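Local atomic coordinates of pseudoazurin (Blue copper protein) (Sinorhizobium meliloti, PDB entry 3TU6), a protein that binds a single copper ion in a cupredoxin beta barrel and probably carries electrons in the periplasm. Residues S44-K48 against G49-E53. Numbering follows the deposited sequence.
Sequences SALMK and GGAPE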
loop_
_atom_site.group_PDB
_atom_site.type_symbol
_atom_site.label_atom_id
_atom_site.label_comp_id
_atom_site.label_asym_id
_atom_site.label_seq_id
_atom_site.Cartn_x
_atom_site.Cartn_y
_atom_site.Cartn_z
ATOM N N SER A 44 3.241 0.432 -8.533
ATOM C CA SER A 44 2.344 0.776 -7.434
ATOM C C SER A 44 1.110 1.480 -7.983
ATOM O O SER A 44 1.227 2.495 -8.672
ATOM C CB SER A 44 3.052 1.678 -6.423
ATOM O OG SER A 44 2.187 1.997 -5.345
ATOM N N ALA A 45 -0.063 0.930 -7.680
ATOM C CA ALA A 45 -1.335 1.512 -8.100
ATOM C C ALA A 45 -2.371 1.352 -6.991
ATOM O O ALA A 45 -2.434 0.309 -6.342
ATOM C CB ALA A 45 -1.824 0.848 -9.380
ATOM N N LEU A 46 -3.180 2.388 -6.784
ATOM C CA LEU A 46 -4.237 2.356 -5.777
ATOM C C LEU A 46 -5.301 1.345 -6.188
ATOM O O LEU A 46 -5.722 1.317 -7.346
ATOM C CB LEU A 46 -4.866 3.747 -5.619
ATOM C CG LEU A 46 -5.916 3.929 -4.517
ATOM C CD1 LEU A 46 -5.280 3.824 -3.136
ATOM C CD2 LEU A 46 -6.628 5.264 -4.678
ATOM N N MET A 47 -5.726 0.513 -5.241
ATOM C CA MET A 47 -6.757 -0.490 -5.500
ATOM C C MET A 47 -8.120 0.179 -5.641
ATOM O O MET A 47 -8.363 1.240 -5.060
ATOM C CB MET A 47 -6.799 -1.528 -4.375
ATOM C CG MET A 47 -5.494 -2.296 -4.200
ATOM S SD MET A 47 -5.634 -3.718 -3.099
ATOM C CE MET A 47 -6.630 -4.821 -4.101
ATOM N N LYS A 48 -9.004 -0.450 -6.414
ATOM C CA LYS A 48 -10.334 0.099 -6.675
ATOM C C LYS A 48 -11.156 0.089 -5.383
ATOM O O LYS A 48 -11.391 -0.970 -4.795
ATOM C CB LYS A 48 -11.042 -0.699 -7.781
ATOM C CG LYS A 48 -11.984 0.122 -8.662
ATOM C CD LYS A 48 -13.208 0.620 -7.903
ATOM C CE LYS A 48 -14.225 1.262 -8.837
ATOM N NZ LYS A 48 -14.834 0.280 -9.779
ATOM N N GLY A 49 -11.577 1.273 -4.944
ATOM C CA GLY A 49 -12.329 1.424 -3.699
ATOM C C GLY A 49 -11.473 1.296 -2.448
ATOM O O GLY A 49 -12.002 1.099 -1.350
ATOM N N GLY A 50 -10.156 1.424 -2.605
ATOM C CA GLY A 50 -9.216 1.238 -1.499
ATOM C C GLY A 50 -8.659 2.529 -0.925
ATOM O O GLY A 50 -7.558 2.538 -0.376
ATOM N N ALA A 51 -9.416 3.617 -1.046
ATOM C CA ALA A 51 -9.005 4.917 -0.518
ATOM C C ALA A 51 -10.213 5.663 0.038
ATOM O O ALA A 51 -11.350 5.360 -0.332
ATOM C CB ALA A 51 -8.334 5.738 -1.607
ATOM N N PRO A 52 -9.977 6.640 0.934
ATOM C CA PRO A 52 -11.092 7.427 1.462
ATOM C C PRO A 52 -11.744 8.286 0.380
ATOM O O PRO A 52 -11.090 8.651 -0.600
ATOM C CB PRO A 52 -10.436 8.300 2.539
ATOM C CG PRO A 52 -9.002 8.360 2.173
ATOM C CD PRO A 52 -8.682 7.066 1.497
ATOM N N GLU A 53 -13.025 8.592 0.562
ATOM C CA GLU A 53 -13.795 9.340 -0.432
ATOM C C GLU A 53 -13.160 10.700 -0.718
ATOM O O GLU A 53 -12.737 11.400 0.202
ATOM C CB GLU A 53 -15.241 9.529 0.039
ATOM C CG GLU A 53 -16.044 8.231 0.114
ATOM C CD GLU A 53 -17.488 8.442 0.539
ATOM O OE1 GLU A 53 -17.821 9.541 1.036
ATOM O OE2 GLU A 53 -18.295 7.502 0.379
#
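Leu46 and Ala51 meet across a type II beta turn, which runs from Met47 to Gly50 and takes the chain off the short strand 45-46 of the cupredoxin barrel. The contact between them is apolar: CD2 of Leu46 lies 3.5 Å from CB of Ala51, and CD1 of Leu46 approaches the same methyl at 3.9 Å, so both branches of the leucine fork bear on one carbon. CD1 also rests against the Gly50 carbonyl, 3.8 Å from its O. The leucine reaches this place because its CG stands anti to the backbone N (chi1 -175°), which carries the fork across to the returning chain. Were Leu46 shortened to an alanine, the methyl of Ala51 would probably lose both of its leucine contacts and the Gly50 carbonyl its CD1 neighbour.

The turn itself brings these groups together. Gly50 N donates to Met47 O at 3.0 Å, the i to i+3 bond that closes the turn; the donor stands above the carbonyl plane, 54° out of it. Type II turns commonly carry glycine at the third position, and Gly49 is the instance here: its phi is positive, 75°, and a side chain would collide with the carbonyl oxygen of Lys48.

Further out, the turn leans on strand 74-79. Met77 is backbone hydrogen-bonded to both Met47 and Gly50, and Tyr76 touches the side chain of Ala51; on the other flank Trp58 bonds to the Leu46 backbone and packs on its side chain. None of the copper ligands, His42, Cys80, His83 and Met88, lies in the turn, and the Met47 side chain is about 12 Å from the ion. Along the outer curve, the Lys48 chain bends at chi2, bringing its CD to 3.4 Å from Gly49 N.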